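Local coordinates for PelA (Pseudomonas aeruginosa, PDB 5TCB), which carries a glycoside hydrolase domain of family GH114, the part described here, within a longer protein that probably also has deacetylase activity, at residues M106-R114 and E149-S157; V192-D200 and L248-Y257. One frame throughout, in Å; residues are numbered along the deposited sequence.

Interaction 1: M106-R114 and E149-S157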
ATOM      1  N   MET A 106     -15.040   1.918  -4.742  1.00 20.42           N
ATOM      2  CA  MET A 106     -15.348   2.971  -5.686  1.00 17.68           C
ATOM      3  C   MET A 106     -15.213   2.484  -7.118  1.00 21.34           C
ATOM      4  O   MET A 106     -14.470   1.541  -7.429  1.00 23.32           O
ATOM      5  CB  MET A 106     -14.430   4.171  -5.452  1.00 18.93           C
ATOM      6  CG  MET A 106     -14.490   4.715  -4.005  1.00 19.61           C
ATOM      7  SD  MET A 106     -16.137   5.266  -3.495  1.00 21.86           S
ATOM      8  CE  MET A 106     -16.260   6.774  -4.485  1.00 23.82           C
ATOM      9  N   ASP A 107     -15.972   3.137  -7.974  1.00 20.33           N
ATOM     10  CA  ASP A 107     -15.959   2.905  -9.412  1.00 20.25           C
ATOM     11  C   ASP A 107     -14.748   3.617  -9.996  1.00 20.20           C
ATOM     12  O   ASP A 107     -14.698   4.854 -10.012  1.00 20.24           O
ATOM     13  CB  ASP A 107     -17.261   3.426 -10.008  1.00 21.19           C
ATOM     14  CG  ASP A 107     -17.333   3.320 -11.532  1.00 20.35           C
ATOM     15  OD1 ASP A 107     -16.395   2.829 -12.175  1.00 23.80           O
ATOM     16  OD2 ASP A 107     -18.381   3.740 -12.079  1.00 26.35           O
ATOM     17  N   LEU A 108     -13.777   2.843 -10.496  1.00 19.77           N
ATOM     18  CA  LEU A 108     -12.544   3.428 -10.990  1.00 20.69           C
ATOM     19  C   LEU A 108     -12.747   4.172 -12.297  1.00 19.61           C
ATOM     20  O   LEU A 108     -11.844   4.901 -12.726  1.00 23.67           O
ATOM     21  CB  LEU A 108     -11.487   2.334 -11.162  1.00 23.98           C
ATOM     22  CG  LEU A 108     -10.938   1.669  -9.879  1.00 33.34           C
ATOM     23  CD1 LEU A 108     -10.372   2.678  -8.943  1.00 38.57           C
ATOM     24  CD2 LEU A 108     -11.964   0.866  -9.139  1.00 51.34           C
ATOM     25  N   ALA A 109     -13.891   3.992 -12.950  1.00 20.54           N
ATOM     26  CA  ALA A 109     -14.261   4.765 -14.122  1.00 23.42           C
ATOM     27  C   ALA A 109     -14.997   6.055 -13.783  1.00 23.31           C
ATOM     28  O   ALA A 109     -15.253   6.861 -14.688  1.00 28.47           O
ATOM     29  CB  ALA A 109     -15.140   3.914 -15.047  1.00 31.89           C
ATOM     30  N   ALA A 110     -15.345   6.283 -12.517  1.00 21.59           N
ATOM     31  CA  ALA A 110     -16.128   7.463 -12.166  1.00 22.60           C
ATOM     32  C   ALA A 110     -15.260   8.718 -12.239  1.00 26.39           C
ATOM     33  O   ALA A 110     -14.225   8.777 -11.585  1.00 22.35           O
ATOM     34  CB  ALA A 110     -16.724   7.305 -10.769  1.00 22.06           C
ATOM     35  N   PRO A 111     -15.649   9.745 -12.998  1.00 22.75           N
ATOM     36  CA  PRO A 111     -14.789  10.942 -13.072  1.00 23.53           C
ATOM     37  C   PRO A 111     -14.575  11.631 -11.737  1.00 21.98           C
ATOM     38  O   PRO A 111     -13.478  12.152 -11.486  1.00 23.83           O
ATOM     39  CB  PRO A 111     -15.525  11.844 -14.078  1.00 30.03           C
ATOM     40  CG  PRO A 111     -16.903  11.275 -14.211  1.00 35.93           C
ATOM     41  CD  PRO A 111     -16.784   9.808 -13.934  1.00 27.10           C
ATOM     42  N   SER A 112     -15.590  11.659 -10.867  1.00 25.34           N
ATOM     43  CA  SER A 112     -15.412  12.352  -9.599  1.00 23.43           C
ATOM     44  C   SER A 112     -14.390  11.647  -8.727  1.00 22.56           C
ATOM     45  O   SER A 112     -13.660  12.314  -7.997  1.00 22.97           O
ATOM     46  CB  SER A 112     -16.745  12.484  -8.854  1.00 24.67           C
ATOM     47  OG  SER A 112     -17.314  11.216  -8.585  1.00 28.72           O
ATOM     48  N   TRP A 113     -14.344  10.308  -8.779  1.00 21.53           N
ATOM     49  CA  TRP A 113     -13.373   9.562  -7.982  1.00 19.86           C
ATOM     50  C   TRP A 113     -11.970   9.747  -8.535  1.00 20.04           C
ATOM     51  O   TRP A 113     -11.017  10.038  -7.792  1.00 18.30           O
ATOM     52  CB  TRP A 113     -13.745   8.083  -7.964  1.00 18.37           C
ATOM     53  CG  TRP A 113     -12.801   7.217  -7.171  1.00 17.49           C
ATOM     54  CD1 TRP A 113     -12.105   6.150  -7.627  1.00 17.81           C
ATOM     55  CD2 TRP A 113     -12.456   7.363  -5.787  1.00 17.35           C
ATOM     56  NE1 TRP A 113     -11.351   5.598  -6.610  1.00 17.90           N
ATOM     57  CE2 TRP A 113     -11.561   6.320  -5.469  1.00 16.74           C
ATOM     58  CE3 TRP A 113     -12.838   8.251  -4.784  1.00 20.70           C
ATOM     59  CZ2 TRP A 113     -11.006   6.170  -4.198  1.00 20.01           C
ATOM     60  CZ3 TRP A 113     -12.285   8.096  -3.526  1.00 19.05           C
ATOM     61  CH2 TRP A 113     -11.406   7.059  -3.243  1.00 18.47           C
ATOM     62  N   ARG A 114     -11.820   9.594  -9.848  1.00 20.39           N
ATOM     63  CA  ARG A 114     -10.510   9.798 -10.456  1.00 21.22           C
ATOM     64  C   ARG A 114      -9.999  11.206 -10.184  1.00 20.18           C
ATOM     65  O   ARG A 114      -8.822  11.395  -9.839  1.00 20.09           O
ATOM     66  CB  ARG A 114     -10.611   9.532 -11.956  1.00 22.04           C
ATOM     67  CG  ARG A 114     -11.048   8.104 -12.310  1.00 22.60           C
ATOM     68  CD  ARG A 114     -11.443   7.934 -13.787  1.00 26.66           C
ATOM     69  NE  ARG A 114     -10.299   7.968 -14.702  1.00 27.12           N
ATOM     70  CZ  ARG A 114      -9.595   6.901 -15.095  1.00 28.34           C
ATOM     71  NH1 ARG A 114      -9.908   5.674 -14.671  1.00 25.84           N
ATOM     72  NH2 ARG A 114      -8.585   7.062 -15.937  1.00 26.05           N
ATOM     73  N   GLU A 149     -13.394  -6.654 -15.710  1.00 20.63           N
ATOM     74  CA  GLU A 149     -12.449  -6.236 -16.740  1.00 20.83           C
ATOM     75  C   GLU A 149     -12.554  -4.743 -17.008  1.00 21.38           C
ATOM     76  O   GLU A 149     -11.546  -4.070 -17.199  1.00 21.21           O
ATOM     77  CB  GLU A 149     -12.661  -7.040 -18.019  1.00 23.57           C
ATOM     78  CG  GLU A 149     -11.787  -6.614 -19.202  1.00 25.10           C
ATOM     79  CD  GLU A 149     -10.291  -6.769 -18.950  1.00 29.13           C
ATOM     80  OE1 GLU A 149      -9.902  -7.426 -17.953  1.00 26.54           O
ATOM     81  OE2 GLU A 149      -9.514  -6.230 -19.768  1.00 31.43           O
ATOM     82  N   GLY A 150     -13.761  -4.191 -17.010  1.00 20.96           N
ATOM     83  CA  GLY A 150     -13.886  -2.762 -17.219  1.00 19.94           C
ATOM     84  C   GLY A 150     -13.247  -1.968 -16.094  1.00 19.41           C
ATOM     85  O   GLY A 150     -12.643  -0.911 -16.320  1.00 20.31           O
ATOM     86  N   GLN A 151     -13.381  -2.460 -14.859  1.00 18.15           N
ATOM     87  CA  GLN A 151     -12.716  -1.821 -13.734  1.00 17.26           C
ATOM     88  C   GLN A 151     -11.203  -1.937 -13.839  1.00 19.93           C
ATOM     89  O   GLN A 151     -10.479  -0.983 -13.530  1.00 19.52           O
ATOM     90  CB  GLN A 151     -13.190  -2.447 -12.423  1.00 20.22           C
ATOM     91  CG  GLN A 151     -14.630  -2.103 -12.104  1.00 20.60           C
ATOM     92  CD  GLN A 151     -14.821  -0.612 -11.844  1.00 19.61           C
ATOM     93  OE1 GLN A 151     -14.217  -0.050 -10.939  1.00 20.82           O
ATOM     94  NE2 GLN A 151     -15.649   0.039 -12.638  1.00 25.67           N
ATOM     95  N   ARG A 152     -10.714  -3.106 -14.245  1.00 17.54           N
ATOM     96  CA  ARG A 152      -9.271  -3.304 -14.363  1.00 19.68           C
ATOM     97  C   ARG A 152      -8.678  -2.325 -15.362  1.00 20.35           C
ATOM     98  O   ARG A 152      -7.612  -1.751 -15.125  1.00 19.46           O
ATOM     99  CB  ARG A 152      -8.985  -4.747 -14.789  1.00 18.63           C
ATOM    100  CG  ARG A 152      -7.522  -5.110 -14.772  1.00 21.06           C
ATOM    101  CD  ARG A 152      -7.222  -6.421 -15.461  1.00 23.95           C
ATOM    102  NE  ARG A 152      -7.428  -6.307 -16.907  1.00 24.16           N
ATOM    103  CZ  ARG A 152      -6.537  -5.795 -17.747  1.00 26.44           C
ATOM    104  NH1 ARG A 152      -5.342  -5.386 -17.316  1.00 27.96           N
ATOM    105  NH2 ARG A 152      -6.821  -5.701 -19.031  1.00 31.59           N
ATOM    106  N   ARG A 153      -9.358  -2.129 -16.492  1.00 18.87           N
ATOM    107  CA  ARG A 153      -8.884  -1.201 -17.505  1.00 20.44           C
ATOM    108  C   ARG A 153      -8.951   0.234 -17.000  1.00 21.16           C
ATOM    109  O   ARG A 153      -8.060   1.033 -17.275  1.00 21.54           O
ATOM    110  CB  ARG A 153      -9.706  -1.361 -18.788  1.00 25.11           C
ATOM    111  CG  ARG A 153      -9.506  -2.691 -19.494  1.00 27.18           C
ATOM    112  CD  ARG A 153     -10.395  -2.804 -20.741  1.00 35.08           C
ATOM    113  NE  ARG A 153     -10.249  -4.115 -21.369  1.00 55.46           N
ATOM    114  CZ  ARG A 153     -10.865  -4.488 -22.485  1.00 79.18           C
ATOM    115  NH1 ARG A 153     -11.685  -3.652 -23.109  1.00 85.03           N
ATOM    116  NH2 ARG A 153     -10.659  -5.703 -22.975  1.00 84.96           N
ATOM    117  N   ALA A 154     -10.002   0.576 -16.249  1.00 20.53           N
ATOM    118  CA  ALA A 154     -10.103   1.916 -15.685  1.00 19.73           C
ATOM    119  C   ALA A 154      -9.013   2.153 -14.653  1.00 20.98           C
ATOM    120  O   ALA A 154      -8.487   3.267 -14.544  1.00 20.51           O
ATOM    121  CB  ALA A 154     -11.470   2.112 -15.055  1.00 20.71           C
ATOM    122  N   LEU A 155      -8.657   1.114 -13.894  1.00 18.62           N
ATOM    123  CA  LEU A 155      -7.568   1.227 -12.934  1.00 17.62           C
ATOM    124  C   LEU A 155      -6.248   1.455 -13.658  1.00 20.54           C
ATOM    125  O   LEU A 155      -5.472   2.345 -13.281  1.00 19.54           O
ATOM    126  CB  LEU A 155      -7.496  -0.032 -12.065  1.00 19.90           C
ATOM    127  CG  LEU A 155      -6.332  -0.055 -11.077  1.00 19.73           C
ATOM    128  CD1 LEU A 155      -6.446   1.103 -10.116  1.00 18.94           C
ATOM    129  CD2 LEU A 155      -6.333  -1.371 -10.297  1.00 21.15           C
ATOM    130  N   ALA A 156      -5.976   0.673 -14.716  1.00 21.10           N
ATOM    131  CA  ALA A 156      -4.709   0.823 -15.432  1.00 20.97           C
ATOM    132  C   ALA A 156      -4.601   2.214 -16.051  1.00 21.74           C
ATOM    133  O   ALA A 156      -3.549   2.861 -15.956  1.00 21.12           O
ATOM    134  CB  ALA A 156      -4.559  -0.273 -16.491  1.00 20.36           C
ATOM    135  N   SER A 157      -5.691   2.718 -16.647  1.00 21.01           N
ATOM    136  CA  SER A 157      -5.629   4.053 -17.239  1.00 20.25           C
ATOM    137  C   SER A 157      -5.481   5.129 -16.175  1.00 22.33           C
ATOM    138  O   SER A 157      -4.792   6.136 -16.406  1.00 23.22           O
ATOM    139  CB  SER A 157      -6.870   4.326 -18.094  1.00 24.97           C
ATOM    140  OG  SER A 157      -8.036   4.473 -17.317  1.00 31.24           O
TER
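Two torsions bring D107 and Q151 together: D107 holds CG anti to its backbone N (chi1 176°), while the Q151 chain bends at chi2 (-65°) and carries its amide across to the 106-114 turn. The two side chains cross at about a right angle. Q151 uses both ends of that amide. Q151 NE2 gives a nearly straight hydrogen bond to D107 OD1 (2.9 Å), and Q151 OE1 takes L108 N on a lone pair in the carbonyl plane (3.0 Å), so the rotation of the amide is fixed. D107 OD1 has a second donor, A109 N, which closes an Asx turn; the two donors reach the oxygen from opposite faces of the carboxylate. Next to this polar pair the packing is small and apolar, with A154 CB touching L108 CB (3.9 Å) and A109 CB (4.1 Å). R114 reaches over from the first turn of its helix, bent at chi3. R114 NH1 bonds to L108 O and also to A154 O (2.8 Å), both near the guanidinium plane, while R114 NH2 donates to S157 OG (3.0 Å). S157 OG in turn donates to A154 O, arriving at that carbonyl from the face opposite NH1. One arginine thus ties the turn to the flank of the facing helix. The R114 side chain also touches F158 and Q161, further along helix 145-165. What results is an Asx turn within a type I turn from D107 to A110, leading into the N-cap at A110 and fastening the start of helix 111-126 to 145-165, consistent with neighbouring outer helices of a (beta/alpha)8 barrel.

Interaction 2: V192-D200 and L248-Y257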
ATOM      1  N   VAL A 192       3.525  -6.842  -0.813  1.00 18.02           N
ATOM      2  CA  VAL A 192       2.619  -7.967  -0.672  1.00 18.78           C
ATOM      3  C   VAL A 192       2.373  -8.246   0.803  1.00 20.73           C
ATOM      4  O   VAL A 192       3.308  -8.545   1.555  1.00 20.59           O
ATOM      5  CB  VAL A 192       3.139  -9.237  -1.361  1.00 21.51           C
ATOM      6  CG1 VAL A 192       2.133 -10.397  -1.147  1.00 25.46           C
ATOM      7  CG2 VAL A 192       3.370  -8.990  -2.823  1.00 27.27           C
ATOM      8  N   GLU A 193       1.115  -8.159   1.212  1.00 20.65           N
ATOM      9  CA  GLU A 193       0.650  -8.706   2.471  1.00 20.96           C
ATOM     10  C   GLU A 193       0.040 -10.065   2.162  1.00 23.18           C
ATOM     11  O   GLU A 193      -1.039 -10.099   1.518  1.00 26.11           O
ATOM     12  CB  GLU A 193      -0.426  -7.827   3.116  1.00 21.96           C
ATOM     13  CG  GLU A 193      -0.110  -6.360   3.252  1.00 24.92           C
ATOM     14  CD  GLU A 193      -1.385  -5.585   3.551  1.00 27.79           C
ATOM     15  OE1 GLU A 193      -1.779  -5.486   4.731  1.00 28.85           O
ATOM     16  OE2 GLU A 193      -2.020  -5.101   2.593  1.00 30.27           O
ATOM     17  N   SER A 194       0.625 -11.204   2.537  1.00 27.80           N
ATOM     18  CA  SER A 194       1.840 -11.373   3.322  1.00 24.23           C
ATOM     19  C   SER A 194       2.552 -12.592   2.750  1.00 28.42           C
ATOM     20  O   SER A 194       1.980 -13.326   1.934  1.00 28.04           O
ATOM     21  CB  SER A 194       1.512 -11.581   4.799  1.00 25.67           C
ATOM     22  OG  SER A 194       0.951 -10.429   5.389  1.00 23.57           O
ATOM     23  N   ILE A 195       3.776 -12.859   3.204  1.00 25.16           N
ATOM     24  CA  ILE A 195       4.561 -13.952   2.635  1.00 28.65           C
ATOM     25  C   ILE A 195       4.509 -15.167   3.556  1.00 32.03           C
ATOM     26  O   ILE A 195       4.060 -16.245   3.144  1.00 30.42           O
ATOM     27  CB  ILE A 195       6.008 -13.506   2.341  1.00 28.46           C
ATOM     28  CG1 ILE A 195       6.048 -12.374   1.300  1.00 28.38           C
ATOM     29  CG2 ILE A 195       6.881 -14.690   1.867  1.00 31.00           C
ATOM     30  CD1 ILE A 195       5.352 -12.682  -0.035  1.00 28.57           C
ATOM     31  N   HIS A 196       4.939 -15.026   4.806  1.00 29.69           N
ATOM     32  CA  HIS A 196       4.910 -16.142   5.741  1.00 29.89           C
ATOM     33  C   HIS A 196       3.957 -15.924   6.901  1.00 31.53           C
ATOM     34  O   HIS A 196       3.178 -16.825   7.258  1.00 35.04           O
ATOM     35  CB  HIS A 196       6.314 -16.408   6.303  1.00 33.85           C
ATOM     36  CG  HIS A 196       7.304 -16.852   5.277  1.00 32.90           C
ATOM     37  ND1 HIS A 196       7.132 -17.997   4.526  1.00 35.65           N
ATOM     38  CD2 HIS A 196       8.485 -16.315   4.889  1.00 35.66           C
ATOM     39  CE1 HIS A 196       8.163 -18.137   3.709  1.00 45.92           C
ATOM     40  NE2 HIS A 196       8.999 -17.135   3.914  1.00 41.37           N
ATOM     41  N   ALA A 197       4.035 -14.753   7.527  1.00 30.94           N
ATOM     42  CA  ALA A 197       3.248 -14.428   8.705  1.00 29.31           C
ATOM     43  C   ALA A 197       2.249 -13.349   8.321  1.00 26.90           C
ATOM     44  O   ALA A 197       2.627 -12.239   7.928  1.00 24.95           O
ATOM     45  CB  ALA A 197       4.150 -13.975   9.858  1.00 29.25           C
ATOM     46  N   GLY A 198       0.963 -13.676   8.414  1.00 31.34           N
ATOM     47  CA  GLY A 198      -0.063 -12.771   7.970  1.00 28.99           C
ATOM     48  C   GLY A 198      -1.069 -12.438   9.053  1.00 30.10           C
ATOM     49  O   GLY A 198      -0.984 -12.892  10.202  1.00 32.82           O
ATOM     50  N   TRP A 199      -2.035 -11.620   8.640  1.00 31.10           N
ATOM     51  CA  TRP A 199      -3.135 -11.176   9.481  1.00 31.46           C
ATOM     52  C   TRP A 199      -4.445 -11.556   8.807  1.00 36.23           C
ATOM     53  O   TRP A 199      -4.731 -11.094   7.698  1.00 36.77           O
ATOM     54  CB  TRP A 199      -3.075  -9.670   9.700  1.00 37.21           C
ATOM     55  CG  TRP A 199      -4.229  -9.170  10.459  1.00 43.47           C
ATOM     56  CD1 TRP A 199      -5.240  -8.387   9.992  1.00 39.53           C
ATOM     57  CD2 TRP A 199      -4.517  -9.430  11.831  1.00 46.32           C
ATOM     58  NE1 TRP A 199      -6.140  -8.139  10.995  1.00 46.58           N
ATOM     59  CE2 TRP A 199      -5.718  -8.768  12.136  1.00 49.37           C
ATOM     60  CE3 TRP A 199      -3.869 -10.155  12.837  1.00 53.93           C
ATOM     61  CZ2 TRP A 199      -6.287  -8.805  13.404  1.00 65.46           C
ATOM     62  CZ3 TRP A 199      -4.435 -10.195  14.092  1.00 68.56           C
ATOM     63  CH2 TRP A 199      -5.634  -9.525  14.366  1.00 74.17           C
ATOM     64  N   ASP A 200      -5.240 -12.377   9.484  1.00 40.28           N
ATOM     65  CA  ASP A 200      -6.550 -12.790   8.982  1.00 58.42           C
ATOM     66  C   ASP A 200      -7.574 -11.819   9.552  1.00 48.22           C
ATOM     67  O   ASP A 200      -8.014 -11.965  10.695  1.00 56.50           O
ATOM     68  CB  ASP A 200      -6.836 -14.231   9.389  1.00 91.11           C
ATOM     69  CG  ASP A 200      -8.129 -14.769   8.818  1.00 72.22           C
ATOM     70  OD1 ASP A 200      -8.229 -16.006   8.705  1.00 64.78           O
ATOM     71  OD2 ASP A 200      -9.037 -13.977   8.494  1.00 49.63           O
ATOM     72  N   LEU A 248      12.206 -13.577  11.237  1.00 31.46           N
ATOM     73  CA  LEU A 248      11.420 -13.604  10.006  1.00 29.00           C
ATOM     74  C   LEU A 248      11.904 -12.546   9.014  1.00 24.76           C
ATOM     75  O   LEU A 248      11.981 -12.805   7.804  1.00 27.66           O
ATOM     76  CB  LEU A 248       9.939 -13.412  10.323  1.00 28.50           C
ATOM     77  CG  LEU A 248       9.056 -13.262   9.086  1.00 28.05           C
ATOM     78  CD1 LEU A 248       9.126 -14.471   8.161  1.00 28.81           C
ATOM     79  CD2 LEU A 248       7.632 -13.008   9.527  1.00 27.16           C
ATOM     80  N   ALA A 249      12.268 -11.361   9.510  1.00 26.12           N
ATOM     81  CA  ALA A 249      12.876 -10.379   8.628  1.00 27.39           C
ATOM     82  C   ALA A 249      14.135 -10.942   7.968  1.00 28.28           C
ATOM     83  O   ALA A 249      14.355 -10.738   6.768  1.00 27.85           O
ATOM     84  CB  ALA A 249      13.190  -9.110   9.416  1.00 27.29           C
ATOM     85  N   ALA A 250      14.975 -11.649   8.728  1.00 28.23           N
ATOM     86  CA  ALA A 250      16.169 -12.252   8.130  1.00 30.57           C
ATOM     87  C   ALA A 250      15.793 -13.307   7.102  1.00 27.53           C
ATOM     88  O   ALA A 250      16.379 -13.376   6.014  1.00 32.38           O
ATOM     89  CB  ALA A 250      17.052 -12.859   9.215  1.00 30.27           C
ATOM     90  N   ARG A 251      14.778 -14.107   7.407  1.00 31.25           N
ATOM     91  CA  ARG A 251      14.314 -15.124   6.468  1.00 30.33           C
ATOM     92  C   ARG A 251      13.845 -14.479   5.166  1.00 30.79           C
ATOM     93  O   ARG A 251      14.225 -14.906   4.068  1.00 32.01           O
ATOM     94  CB  ARG A 251      13.200 -15.910   7.151  1.00 42.05           C
ATOM     95  CG  ARG A 251      12.785 -17.169   6.476  1.00 73.63           C
ATOM     96  CD  ARG A 251      11.717 -17.845   7.302  1.00 98.70           C
ATOM     97  NE  ARG A 251      10.954 -18.790   6.501  1.00101.80           N
ATOM     98  CZ  ARG A 251       9.721 -19.194   6.785  1.00 99.93           C
ATOM     99  NH1 ARG A 251       9.090 -18.732   7.857  1.00 97.58           N
ATOM    100  NH2 ARG A 251       9.119 -20.059   5.983  1.00106.49           N
ATOM    101  N   LEU A 252      13.058 -13.413   5.274  1.00 30.08           N
ATOM    102  CA  LEU A 252      12.509 -12.762   4.091  1.00 26.26           C
ATOM    103  C   LEU A 252      13.608 -12.119   3.243  1.00 28.75           C
ATOM    104  O   LEU A 252      13.568 -12.189   2.008  1.00 26.05           O
ATOM    105  CB  LEU A 252      11.452 -11.733   4.524  1.00 24.78           C
ATOM    106  CG  LEU A 252      10.166 -12.394   5.058  1.00 25.27           C
ATOM    107  CD1 LEU A 252       9.311 -11.414   5.854  1.00 25.76           C
ATOM    108  CD2 LEU A 252       9.351 -12.978   3.917  1.00 28.46           C
ATOM    109  N   ARG A 253      14.616 -11.513   3.881  1.00 28.31           N
ATOM    110  CA  ARG A 253      15.746 -10.981   3.116  1.00 27.11           C
ATOM    111  C   ARG A 253      16.483 -12.079   2.359  1.00 28.79           C
ATOM    112  O   ARG A 253      16.844 -11.890   1.191  1.00 30.34           O
ATOM    113  CB  ARG A 253      16.686 -10.198   4.044  1.00 27.13           C
ATOM    114  CG  ARG A 253      16.120  -8.845   4.417  1.00 30.24           C
ATOM    115  CD  ARG A 253      17.052  -8.025   5.282  1.00 26.05           C
ATOM    116  NE  ARG A 253      16.430  -6.734   5.570  1.00 28.45           N
ATOM    117  CZ  ARG A 253      16.555  -5.652   4.809  1.00 24.71           C
ATOM    118  NH1 ARG A 253      17.280  -5.679   3.696  1.00 29.12           N
ATOM    119  NH2 ARG A 253      15.897  -4.556   5.144  1.00 22.97           N
ATOM    120  N   SER A 254      16.716 -13.232   2.999  1.00 31.59           N
ATOM    121  CA  SER A 254      17.396 -14.324   2.308  1.00 33.05           C
ATOM    122  C   SER A 254      16.588 -14.839   1.127  1.00 32.00           C
ATOM    123  O   SER A 254      17.170 -15.381   0.183  1.00 36.23           O
ATOM    124  CB  SER A 254      17.689 -15.479   3.272  1.00 38.46           C
ATOM    125  OG  SER A 254      16.527 -16.275   3.514  1.00 41.38           O
ATOM    126  N   GLU A 255      15.274 -14.627   1.137  1.00 31.76           N
ATOM    127  CA  GLU A 255      14.402 -15.014   0.040  1.00 35.17           C
ATOM    128  C   GLU A 255      14.196 -13.901  -0.981  1.00 33.41           C
ATOM    129  O   GLU A 255      13.403 -14.075  -1.915  1.00 34.11           O
ATOM    130  CB  GLU A 255      13.058 -15.475   0.608  1.00 32.19           C
ATOM    131  CG  GLU A 255      13.214 -16.718   1.473  1.00 38.35           C
ATOM    132  CD  GLU A 255      11.965 -17.100   2.235  1.00 41.95           C
ATOM    133  OE1 GLU A 255      10.946 -16.395   2.120  1.00 50.43           O
ATOM    134  OE2 GLU A 255      12.012 -18.110   2.969  1.00 48.96           O
ATOM    135  N   GLY A 256      14.890 -12.771  -0.829  1.00 29.75           N
ATOM    136  CA  GLY A 256      14.896 -11.731  -1.833  1.00 32.03           C
ATOM    137  C   GLY A 256      13.922 -10.602  -1.589  1.00 31.03           C
ATOM    138  O   GLY A 256      13.816  -9.709  -2.441  1.00 33.68           O
ATOM    139  N   TYR A 257      13.234 -10.597  -0.452  1.00 26.20           N
ATOM    140  CA  TYR A 257      12.266  -9.556  -0.119  1.00 22.61           C
ATOM    141  C   TYR A 257      12.904  -8.457   0.734  1.00 21.77           C
ATOM    142  O   TYR A 257      13.877  -8.675   1.455  1.00 24.14           O
ATOM    143  CB  TYR A 257      11.075 -10.143   0.645  1.00 25.76           C
ATOM    144  CG  TYR A 257      10.323 -11.199  -0.106  1.00 27.12           C
ATOM    145  CD1 TYR A 257      10.486 -12.526   0.220  1.00 26.85           C
ATOM    146  CD2 TYR A 257       9.473 -10.877  -1.154  1.00 32.55           C
ATOM    147  CE1 TYR A 257       9.816 -13.503  -0.440  1.00 28.62           C
ATOM    148  CE2 TYR A 257       8.801 -11.864  -1.840  1.00 35.13           C
ATOM    149  CZ  TYR A 257       8.984 -13.174  -1.478  1.00 35.83           C
ATOM    150  OH  TYR A 257       8.326 -14.182  -2.141  1.00 37.41           O
TER
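I195 and H196 come off the end of strand 187-192 of the parallel sheet and face the last turns of helix 242-254, with the CA atoms of I195 and L252, and of H196 and L248, each 8.2 Å apart. The path to them includes a cis peptide between E193 and S194, and beyond them the chain enters strand 197-200, which pairs with 205-208 in a small hairpin. Opposite, the helix closes in a Schellman motif at G256, whose phi is positive (97°), and Y257 then leads into the last strand of what fits a (beta/alpha)8 barrel. The carboxylate of D235, on strand 231-236, accepts the backbone N-H groups of I195 (on OD1) and of H196 and A197 (both on OD2) and so pins the loop. At the inner part of the contact, I195 lays CG1 over the face of the Y257 ring in a CH-pi contact, 4.2 Å from that ring's centroid. I195 CG2, anti to the backbone N, meets L252 CD2 at 3.6 Å and also lies over the middle of the H196 ring. A197 CB touches L248 CD2 (3.6 Å), extending the apolar strip. Toward the surface, the extended R251 chain lays its guanidinium on the other face of the imidazole, planes 17° and centres 3.5 Å apart; R251 is poorly ordered, so this stack is less certain in detail. The imidazole is therefore sandwiched between I195 and R251, and at its edge E255 fixes its rotation: H196 NE2 donates to the syn lone pair of E255 OE1 at 2.7 Å, with a weak second bond to OE2.

How the interactions relate
From the N terminus, the chain first lays down the first three strands of the parallel sheet, then reaches 106-114. Interaction 1 closes the loop that runs through helix 111-126, strand 131-135 and back along helix 145-165. The chain goes on through strands 170-174 and 187-192, the second leading straight into 192-200, where interaction 2 opens; its loop takes in strand 205-208, helix 211-226 and strand 231-236 and shuts at 248-257. The two loops follow in series, neither nested nor crossed. The centres of interactions 1 and 2 lie about 31 Å apart on opposite sides of the chain's centre, their nearest atoms about 14 Å apart. Interaction 1 joins two neighbouring helices; interaction 2 ties the 192-200 excursion to the final helix.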